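Adenosine kinase, putative (Trypanosoma brucei, PDB 3OTX) probably phosphorylates adenosine and related nucleoside analogues to their monophosphates with ATP and magnesium, an entry step of purine salvage. Local coordinates at residues A6-Y11 and S163-F168; D26-K31 and A126-G131; D191-I196 and Y217-V222. The protein carries 1 engineered substitution. One frame throughout, in Å; residues are numbered along the deposited sequence. Where two conformers were deposited one is given.

Interaction 1: A6-Y11 and S163-F168; sequences APLRVY and SRIFYF
Tyr11 packs its CB and ring edge against two phenylalanines of the neighbouring strand. Its CB sits 3.7 Å from CD2 of Phe166, and the two rings lean obliquely, with planes at 40°. Further out, CE1 of Phe168 comes up at the edge of the tyrosine ring, 3.7 Å from Tyr11 CE2. With CG anti to the backbone N (chi1 178°), the ring can reach along the strand as far as Phe168. On the other face of the sheet, Val10 CG2 meets Ile165 CB at 4.0 Å, while the CD1 methyl of Ile165 also reaches CB of Leu8, the two side chains crossing at about a right angle.

Main-chain bonds set this parallel register. Arg9 O accepts two N-H groups, from Arg164 N at 2.8 Å and from Ile165 N. Tyr11 N then bonds to Ile165 O, and Tyr11 O receives Tyr167 N. Near Ser163, a water donates to both Val10 O and Ser163 OG (3.0 Å from the water), bridging the segments; the hydroxyl is also bonded to Ala159 O.

The pair lies within the large, mostly parallel sheet of the ribokinase-type fold: helix 154-162 packs on Tyr11 and Phe166, helix 300-311 covers Ile165, and strand 193-197 continues the sheet beyond strand 165-169.

Interaction 2: D26-K31 and A126-G131; sequences DEFLVK and AVCITG
Helix 26-31 runs over strand 126-130 at 137° between their directions, the axes approaching to 9.3 Å, and no hydrogen bond joins the two segments. Side chains alone fill the gap. Leu29 is central: its CD1 methyl meets CG2 of Thr130 at 3.7 Å, the two side chains reaching toward each other tip to tip, while its other branch, CD2, lies 4.1 Å from Cys128 CB. One leucine thus straddles two strand residues whose side chains leave on the same face.

Phe28 supplies the second point of contact. Its CE2 touches Cys128 SG at 3.6 Å in a sulfur-aromatic contact; the sulfur approaches obliquely, 70° off the ring normal and 4.9 Å from the centroid. Setting CG of Phe28 anti to its own backbone N (chi1 177°) brings the ring to that sulfur. The strand belongs to the smaller, five-stranded sheet of this PfkB-family kinase, the lid of the ribokinase fold, and the helix packs against one face of it. Ile129 turns to the opposite face, where it meets Ser21 and His23 of strand 17-23.

At the exposed margin, Asp26 OD1 passes 4.0 Å from Thr130 CG2, but its charge is directed to a salt bridge with Arg36, whose side chain also packs on Leu29 and Thr130. Ile49, Asp52 and Ile53 of helix 49-54 also pack on Phe28.

Interaction 3: D191-I196 and Y217-V222; sequences DGLFMI and YTDIIV
Phe194 and Asp219 carry the polar exchange that starts this parallel strand pair. Phe194 N donates to Asp219 OD2 at 2.9 Å in a nearly straight bond (174°), using the anti lone pair of that oxygen. The carboxylate therefore takes up a main-chain N-H just ahead of the regular pairing, and its other oxygen, OD1, is held by Tyr255 OH. In return Phe194 O accepts Ile220 N, together with a weak bond from Asp219 N. Beyond this point the pattern is regular: Ile196 N bonds to Ile220 O at 3.0 Å, and Val222 N to Ile196 O.

Apolar contacts divide between the two faces of the sheet. On one, Met195, in the conformer described, and Ile220 lie side by side and point the same way, Met195 CG resting 3.9 Å from Ile220 CB; Leu193 crosses Asp219 at about a right angle, with CD2 3.6 Å from the aspartate CB. On the other face, Ile196 crosses Thr218, also near a right angle, in one of its two conformers; how closely its CG1 approaches the threonine there is doubtful.

One contact is aromatic to hydroxyl. Thr218 OG1 lies at the edge of the Phe194 ring, 3.7 Å from CD2, while its hydrogen bond goes to Val214 O.

Val222 approaches the nucleotide end, its side chain about 5 Å from that of ADP-binding Thr266, nearest atoms. Both strands are central in the large sheet. Helix 300-311 covers Met195 and Leu193, helices 177-189 and 208-214 pack on Phe194 from the other face, and strand 165-169 adjoins 193-197 while 262-267 adjoins 220-224.

How the interactions relate
From the N terminus, segment 6-11 pairs with 163-168, so that interaction 1 closes a loop of 151 residues. Interaction 2 opens and closes wholly within that loop, holding helix 26-31 to the smaller sheet. Interaction 3 follows in series, closing a short, largely helical connection between adjacent strands. Interactions 1 and 3 have centres 11 Å apart and join directly, since strands 165-169 and 193-197 are neighbours: Phe166 N lies 2.8 Å from Leu193 O, a probable hydrogen bond. Interaction 2 lies about 36 Å from interaction 1, centre to centre; interactions 1 and 3 lie in the large sheet, interaction 2 in the lid, on the opposite side of the chain's centre.

Interaction 1: A6-Y11 and S163-F168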
loop_
_atom_site.group_PDB
_atom_site.type_symbol
_atom_site.label_atom_id
_atom_site.label_comp_id
_atom_site.label_asym_id
_atom_site.label_seq_id
_atom_site.Cartn_x
_atom_site.Cartn_y
_atom_site.Cartn_z
ATOM N N ALA A 6 -11.362 6.785 -20.296
ATOM C CA ALA A 6 -10.795 5.411 -20.026
ATOM C C ALA A 6 -9.456 5.489 -19.303
ATOM O O ALA A 6 -8.498 6.047 -19.837
ATOM C CB ALA A 6 -10.635 4.642 -21.317
ATOM N N PRO A 7 -9.370 4.908 -18.093
ATOM C CA PRO A 7 -8.171 5.064 -17.283
ATOM C C PRO A 7 -6.997 4.353 -17.895
ATOM O O PRO A 7 -7.159 3.268 -18.480
ATOM C CB PRO A 7 -8.533 4.367 -15.965
ATOM C CG PRO A 7 -9.603 3.394 -16.325
ATOM C CD PRO A 7 -10.371 4.053 -17.441
ATOM N N LEU A 8 -5.817 4.942 -17.703
ATOM C CA LEU A 8 -4.573 4.246 -17.982
ATOM C C LEU A 8 -4.515 2.979 -17.151
ATOM O O LEU A 8 -4.979 2.939 -15.998
ATOM C CB LEU A 8 -3.373 5.096 -17.609
ATOM C CG LEU A 8 -3.202 6.396 -18.405
ATOM C CD1 LEU A 8 -2.057 7.182 -17.803
ATOM C CD2 LEU A 8 -2.972 6.128 -19.910
ATOM N N ARG A 9 -3.939 1.944 -17.734
ATOM C CA ARG A 9 -3.744 0.672 -17.014
ATOM C C ARG A 9 -2.705 0.793 -15.896
ATOM O O ARG A 9 -1.642 1.419 -16.047
ATOM C CB ARG A 9 -3.358 -0.433 -18.010
ATOM C CG ARG A 9 -4.486 -0.813 -18.982
ATOM C CD ARG A 9 -5.323 -1.949 -18.407
ATOM N NE ARG A 9 -4.535 -3.164 -18.172
ATOM C CZ ARG A 9 -5.044 -4.355 -17.858
ATOM N NH1 ARG A 9 -6.353 -4.533 -17.741
ATOM N NH2 ARG A 9 -4.237 -5.384 -17.662
ATOM N N VAL A 10 -3.055 0.188 -14.758
ATOM C CA VAL A 10 -2.285 0.263 -13.543
ATOM C C VAL A 10 -1.775 -1.125 -13.193
ATOM O O VAL A 10 -2.526 -2.118 -13.268
ATOM C CB VAL A 10 -3.153 0.838 -12.385
ATOM C CG1 VAL A 10 -2.403 0.743 -11.073
ATOM C CG2 VAL A 10 -3.512 2.322 -12.654
ATOM N N TYR A 11 -0.498 -1.192 -12.843
ATOM C CA TYR A 11 0.146 -2.408 -12.383
ATOM C C TYR A 11 0.461 -2.234 -10.922
ATOM O O TYR A 11 1.164 -1.275 -10.562
ATOM C CB TYR A 11 1.459 -2.591 -13.162
ATOM C CG TYR A 11 2.285 -3.803 -12.776
ATOM C CD1 TYR A 11 2.210 -4.968 -13.569
ATOM C CD2 TYR A 11 3.151 -3.781 -11.668
ATOM C CE1 TYR A 11 2.944 -6.101 -13.240
ATOM C CE2 TYR A 11 3.907 -4.931 -11.324
ATOM C CZ TYR A 11 3.785 -6.075 -12.116
ATOM O OH TYR A 11 4.545 -7.180 -11.790
ATOM N N SER A 163 0.680 -1.633 -19.078
ATOM C CA SER A 163 0.435 -0.668 -17.985
ATOM C C SER A 163 1.226 0.610 -18.185
ATOM O O SER A 163 2.296 0.612 -18.844
ATOM C CB SER A 163 0.803 -1.298 -16.622
ATOM O OG SER A 163 0.000 -2.448 -16.395
ATOM N N ARG A 164 0.717 1.702 -17.620
ATOM C CA ARG A 164 1.433 2.991 -17.697
ATOM C C ARG A 164 1.698 3.595 -16.324
ATOM O O ARG A 164 2.480 4.528 -16.205
ATOM C CB ARG A 164 0.711 4.001 -18.600
ATOM C CG ARG A 164 0.628 3.565 -20.036
ATOM C CD ARG A 164 2.029 3.488 -20.662
ATOM N NE ARG A 164 1.974 3.113 -22.070
ATOM C CZ ARG A 164 2.042 1.853 -22.521
ATOM N NH1 ARG A 164 2.183 0.821 -21.668
ATOM N NH2 ARG A 164 1.974 1.647 -23.837
ATOM N N ILE A 165 1.044 3.051 -15.302
ATOM C CA ILE A 165 1.278 3.470 -13.915
ATOM C C ILE A 165 1.637 2.205 -13.117
ATOM O O ILE A 165 0.924 1.210 -13.202
ATOM C CB ILE A 165 0.015 4.144 -13.307
ATOM C CG1 ILE A 165 -0.336 5.442 -14.021
ATOM C CG2 ILE A 165 0.218 4.389 -11.801
ATOM C CD1 ILE A 165 -1.795 5.893 -13.830
ATOM N N PHE A 166 2.760 2.255 -12.406
ATOM C CA PHE A 166 3.291 1.126 -11.654
ATOM C C PHE A 166 3.339 1.552 -10.209
ATOM O O PHE A 166 3.961 2.566 -9.878
ATOM C CB PHE A 166 4.690 0.779 -12.186
ATOM C CG PHE A 166 4.682 0.337 -13.634
ATOM C CD1 PHE A 166 4.620 1.281 -14.667
ATOM C CD2 PHE A 166 4.707 -1.028 -13.953
ATOM C CE1 PHE A 166 4.613 0.874 -15.991
ATOM C CE2 PHE A 166 4.679 -1.433 -15.300
ATOM C CZ PHE A 166 4.639 -0.482 -16.300
ATOM N N TYR A 167 2.663 0.775 -9.357
ATOM C CA TYR A 167 2.635 1.073 -7.943
ATOM C C TYR A 167 3.114 -0.140 -7.168
ATOM O O TYR A 167 2.526 -1.242 -7.282
ATOM C CB TYR A 167 1.217 1.453 -7.491
ATOM C CG TYR A 167 1.099 1.499 -5.988
ATOM C CD1 TYR A 167 1.693 2.527 -5.260
ATOM C CD2 TYR A 167 0.439 0.493 -5.309
ATOM C CE1 TYR A 167 1.601 2.555 -3.871
ATOM C CE2 TYR A 167 0.340 0.519 -3.924
ATOM C CZ TYR A 167 0.930 1.544 -3.233
ATOM O OH TYR A 167 0.826 1.557 -1.861
ATOM N N PHE A 168 4.150 0.074 -6.365
ATOM C CA PHE A 168 4.628 -0.939 -5.439
ATOM C C PHE A 168 4.510 -0.434 -4.033
ATOM O O PHE A 168 4.812 0.723 -3.774
ATOM C CB PHE A 168 6.101 -1.250 -5.695
ATOM C CG PHE A 168 6.328 -2.219 -6.808
ATOM C CD1 PHE A 168 5.882 -1.952 -8.120
ATOM C CD2 PHE A 168 7.050 -3.375 -6.573
ATOM C CE1 PHE A 168 6.103 -2.874 -9.163
ATOM C CE2 PHE A 168 7.304 -4.284 -7.611
ATOM C CZ PHE A 168 6.818 -4.020 -8.913
HETATM O O HOH W 1 -2.744 -3.404 -15.808
#

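Interaction 2: D26-K31 and A126-G131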
loop_
_atom_site.group_PDB
_atom_site.type_symbol
_atom_site.label_atom_id
_atom_site.label_comp_id
_atom_site.label_asym_id
_atom_site.label_seq_id
_atom_site.Cartn_x
_atom_site.Cartn_y
_atom_site.Cartn_z
ATOM N N ASP A 26 -4.665 -4.672 25.939
ATOM C CA ASP A 26 -3.344 -4.072 25.998
ATOM C C ASP A 26 -2.315 -5.098 26.442
ATOM O O ASP A 26 -1.175 -5.086 25.965
ATOM C CB ASP A 26 -3.353 -2.865 26.942
ATOM C CG ASP A 26 -4.196 -1.721 26.407
ATOM O OD1 ASP A 26 -4.740 -1.850 25.281
ATOM O OD2 ASP A 26 -4.306 -0.691 27.106
ATOM N N GLU A 27 -2.731 -5.999 27.330
ATOM C CA GLU A 27 -1.862 -7.079 27.803
ATOM C C GLU A 27 -1.487 -8.061 26.690
ATOM O O GLU A 27 -0.402 -8.635 26.741
ATOM C CB GLU A 27 -2.480 -7.857 28.971
ATOM C CG GLU A 27 -1.442 -8.729 29.697
ATOM C CD GLU A 27 -1.998 -10.042 30.209
ATOM O OE1 GLU A 27 -2.664 -10.030 31.267
ATOM O OE2 GLU A 27 -1.743 -11.088 29.564
ATOM N N PHE A 28 -2.397 -8.276 25.733
ATOM C CA PHE A 28 -2.117 -9.098 24.548
ATOM C C PHE A 28 -0.916 -8.500 23.810
ATOM O O PHE A 28 0.023 -9.216 23.451
ATOM C CB PHE A 28 -3.361 -9.164 23.640
ATOM C CG PHE A 28 -3.154 -9.927 22.346
ATOM C CD1 PHE A 28 -3.521 -11.268 22.247
ATOM C CD2 PHE A 28 -2.621 -9.298 21.232
ATOM C CE1 PHE A 28 -3.329 -11.971 21.052
ATOM C CE2 PHE A 28 -2.430 -9.988 20.044
ATOM C CZ PHE A 28 -2.795 -11.321 19.957
ATOM N N LEU A 29 -0.923 -7.181 23.607
ATOM C CA LEU A 29 0.208 -6.524 22.980
ATOM C C LEU A 29 1.515 -6.683 23.775
ATOM O O LEU A 29 2.569 -6.938 23.187
ATOM C CB LEU A 29 -0.092 -5.043 22.647
ATOM C CG LEU A 29 -1.355 -4.620 21.888
ATOM C CD1 LEU A 29 -1.360 -3.093 21.745
ATOM C CD2 LEU A 29 -1.449 -5.253 20.501
ATOM N N VAL A 30 1.456 -6.524 25.093
ATOM C CA VAL A 30 2.626 -6.751 25.937
ATOM C C VAL A 30 3.121 -8.192 25.780
ATOM O O VAL A 30 4.318 -8.413 25.571
ATOM C CB VAL A 30 2.342 -6.396 27.425
ATOM C CG1 VAL A 30 3.499 -6.826 28.370
ATOM C CG2 VAL A 30 2.056 -4.919 27.581
ATOM N N LYS A 31 2.202 -9.159 25.852
ATOM C CA LYS A 31 2.563 -10.573 25.728
ATOM C C LYS A 31 3.408 -10.853 24.486
ATOM O O LYS A 31 4.422 -11.565 24.582
ATOM C CB LYS A 31 1.320 -11.456 25.690
ATOM C CG LYS A 31 1.603 -12.948 25.776
ATOM C CD LYS A 31 0.336 -13.719 25.460
ATOM C CE LYS A 31 0.548 -15.215 25.509
ATOM N NZ LYS A 31 -0.778 -15.883 25.599
ATOM N N ALA A 126 -1.971 -10.543 11.162
ATOM C CA ALA A 126 -2.759 -10.381 12.400
ATOM C C ALA A 126 -3.051 -8.885 12.555
ATOM O O ALA A 126 -2.150 -8.062 12.537
ATOM C CB ALA A 126 -2.017 -10.930 13.605
ATOM N N VAL A 127 -4.329 -8.525 12.671
ATOM C CA VAL A 127 -4.721 -7.125 12.813
ATOM C C VAL A 127 -5.288 -7.004 14.222
ATOM O O VAL A 127 -6.401 -7.471 14.503
ATOM C CB VAL A 127 -5.745 -6.727 11.748
ATOM C CG1 VAL A 127 -6.169 -5.273 11.929
ATOM C CG2 VAL A 127 -5.144 -6.899 10.337
ATOM N N CYS A 128 -4.475 -6.474 15.133
ATOM C CA CYS A 128 -4.817 -6.447 16.557
ATOM C C CYS A 128 -5.356 -5.053 16.894
ATOM O O CYS A 128 -4.628 -4.064 16.798
ATOM C CB CYS A 128 -3.599 -6.799 17.419
ATOM S SG CYS A 128 -2.708 -8.257 16.865
ATOM N N ILE A 129 -6.647 -4.984 17.237
ATOM C CA ILE A 129 -7.346 -3.706 17.375
ATOM C C ILE A 129 -7.456 -3.408 18.871
ATOM O O ILE A 129 -7.967 -4.201 19.647
ATOM C CB ILE A 129 -8.769 -3.742 16.720
ATOM C CG1 ILE A 129 -8.681 -4.126 15.240
ATOM C CG2 ILE A 129 -9.479 -2.394 16.874
ATOM C CD1 ILE A 129 -10.042 -4.399 14.583
ATOM N N THR A 130 -6.916 -2.261 19.251
ATOM C CA THR A 130 -7.014 -1.783 20.627
ATOM C C THR A 130 -7.571 -0.382 20.498
ATOM O O THR A 130 -6.841 0.575 20.202
ATOM C CB THR A 130 -5.640 -1.757 21.323
ATOM O OG1 THR A 130 -4.726 -0.982 20.539
ATOM C CG2 THR A 130 -5.097 -3.166 21.491
ATOM N N GLY A 131 -8.888 -0.293 20.657
ATOM C CA GLY A 131 -9.597 0.973 20.593
ATOM C C GLY A 131 -9.530 1.551 19.210
ATOM O O GLY A 131 -10.039 0.966 18.258
#

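Interaction 3: D191-I196 and Y217-V222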
loop_
_atom_site.group_PDB
_atom_site.type_symbol
_atom_site.label_atom_id
_atom_site.label_comp_id
_atom_site.label_asym_id
_atom_site.label_seq_id
_atom_site.Cartn_x
_atom_site.Cartn_y
_atom_site.Cartn_z
ATOM N N ASP A 191 7.448 4.929 -20.930
ATOM C CA ASP A 191 7.177 6.344 -20.630
ATOM C C ASP A 191 5.993 6.455 -19.656
ATOM O O ASP A 191 5.078 7.263 -19.867
ATOM C CB ASP A 191 6.899 7.164 -21.896
ATOM C CG ASP A 191 6.959 8.665 -21.640
ATOM O OD1 ASP A 191 7.727 9.081 -20.749
ATOM O OD2 ASP A 191 6.247 9.422 -22.323
ATOM N N GLY A 192 6.054 5.645 -18.613
ATOM C CA GLY A 192 5.008 5.536 -17.572
ATOM C C GLY A 192 5.478 6.254 -16.328
ATOM O O GLY A 192 6.363 7.137 -16.376
ATOM N N LEU A 193 4.825 5.903 -15.230
ATOM C CA LEU A 193 5.101 6.441 -13.906
ATOM C C LEU A 193 5.334 5.334 -12.925
ATOM O O LEU A 193 4.623 4.337 -12.942
ATOM C CB LEU A 193 3.904 7.250 -13.419
ATOM C CG LEU A 193 4.136 8.647 -13.982
ATOM C CD1 LEU A 193 2.936 9.180 -14.737
ATOM C CD2 LEU A 193 4.656 9.581 -12.902
ATOM N N PHE A 194 6.325 5.509 -12.064
ATOM C CA PHE A 194 6.578 4.580 -10.981
ATOM C C PHE A 194 6.331 5.254 -9.657
ATOM O O PHE A 194 6.851 6.350 -9.411
ATOM C CB PHE A 194 8.014 4.048 -11.026
ATOM C CG PHE A 194 8.231 2.893 -10.086
ATOM C CD1 PHE A 194 7.941 1.592 -10.495
ATOM C CD2 PHE A 194 8.630 3.117 -8.776
ATOM C CE1 PHE A 194 8.101 0.525 -9.636
ATOM C CE2 PHE A 194 8.790 2.035 -7.882
ATOM C CZ PHE A 194 8.492 0.739 -8.313
ATOM N N MET A 195 5.540 4.594 -8.808
ATOM C CA MET A 195 5.121 5.154 -7.533
ATOM C C MET A 195 5.341 4.135 -6.434
ATOM O O MET A 195 5.078 2.950 -6.627
ATOM C CB MET A 195 3.636 5.507 -7.568
ATOM C CG MET A 195 3.185 6.214 -8.822
ATOM S SD MET A 195 1.409 6.397 -8.781
ATOM C CE MET A 195 1.224 7.028 -7.124
ATOM N N ILE A 196 5.799 4.606 -5.285
ATOM C CA ILE A 196 5.931 3.745 -4.107
ATOM C C ILE A 196 5.290 4.398 -2.906
ATOM O O ILE A 196 5.209 5.646 -2.834
ATOM C CB ILE A 196 7.395 3.438 -3.750
ATOM C CG1 ILE A 196 8.223 4.713 -3.559
ATOM C CG2 ILE A 196 8.014 2.561 -4.767
ATOM C CD1 ILE A 196 9.673 4.429 -3.295
ATOM N N TYR A 217 14.467 5.851 -9.257
ATOM C CA TYR A 217 13.547 5.500 -10.346
ATOM C C TYR A 217 12.105 5.846 -9.982
ATOM O O TYR A 217 11.185 5.576 -10.748
ATOM C CB TYR A 217 13.595 3.986 -10.590
ATOM C CG TYR A 217 14.855 3.363 -11.118
ATOM C CD1 TYR A 217 15.749 2.710 -10.257
ATOM C CD2 TYR A 217 15.111 3.330 -12.494
ATOM C CE1 TYR A 217 16.897 2.081 -10.758
ATOM C CE2 TYR A 217 16.234 2.702 -13.003
ATOM C CZ TYR A 217 17.123 2.085 -12.138
ATOM O OH TYR A 217 18.236 1.456 -12.665
ATOM N N THR A 218 11.902 6.390 -8.779
ATOM C CA THR A 218 10.564 6.606 -8.250
ATOM C C THR A 218 10.108 8.021 -8.575
ATOM O O THR A 218 10.724 9.002 -8.126
ATOM C CB THR A 218 10.521 6.334 -6.748
ATOM O OG1 THR A 218 10.881 4.955 -6.505
ATOM C CG2 THR A 218 9.103 6.559 -6.207
ATOM N N ASP A 219 9.046 8.128 -9.375
ATOM C CA ASP A 219 8.452 9.438 -9.628
ATOM C C ASP A 219 7.624 9.972 -8.445
ATOM O O ASP A 219 7.818 11.132 -8.046
ATOM C CB ASP A 219 7.607 9.394 -10.881
ATOM C CG ASP A 219 8.370 8.843 -12.061
ATOM O OD1 ASP A 219 9.324 9.491 -12.526
ATOM O OD2 ASP A 219 8.031 7.763 -12.535
ATOM N N ILE A 220 6.744 9.147 -7.858
ATOM C CA ILE A 220 5.871 9.659 -6.818
ATOM C C ILE A 220 6.118 8.822 -5.557
ATOM O O ILE A 220 6.067 7.601 -5.591
ATOM C CB ILE A 220 4.392 9.590 -7.242
ATOM C CG1 ILE A 220 4.183 10.328 -8.580
ATOM C CG2 ILE A 220 3.502 10.133 -6.130
ATOM C CD1 ILE A 220 2.762 10.807 -8.808
ATOM N N ILE A 221 6.413 9.518 -4.468
ATOM C CA ILE A 221 6.588 8.901 -3.182
ATOM C C ILE A 221 5.406 9.317 -2.321
ATOM O O ILE A 221 5.141 10.508 -2.163
ATOM C CB ILE A 221 7.857 9.388 -2.489
ATOM C CG1 ILE A 221 9.111 9.078 -3.346
ATOM C CG2 ILE A 221 7.932 8.783 -1.066
ATOM C CD1 ILE A 221 10.362 9.806 -2.903
ATOM N N VAL A 222 4.699 8.328 -1.771
ATOM C CA VAL A 222 3.513 8.591 -0.943
ATOM C C VAL A 222 3.801 8.008 0.448
ATOM O O VAL A 222 4.385 6.922 0.571
ATOM C CB VAL A 222 2.263 7.931 -1.563
ATOM C CG1 VAL A 222 1.015 8.162 -0.687
ATOM C CG2 VAL A 222 2.000 8.513 -2.941
#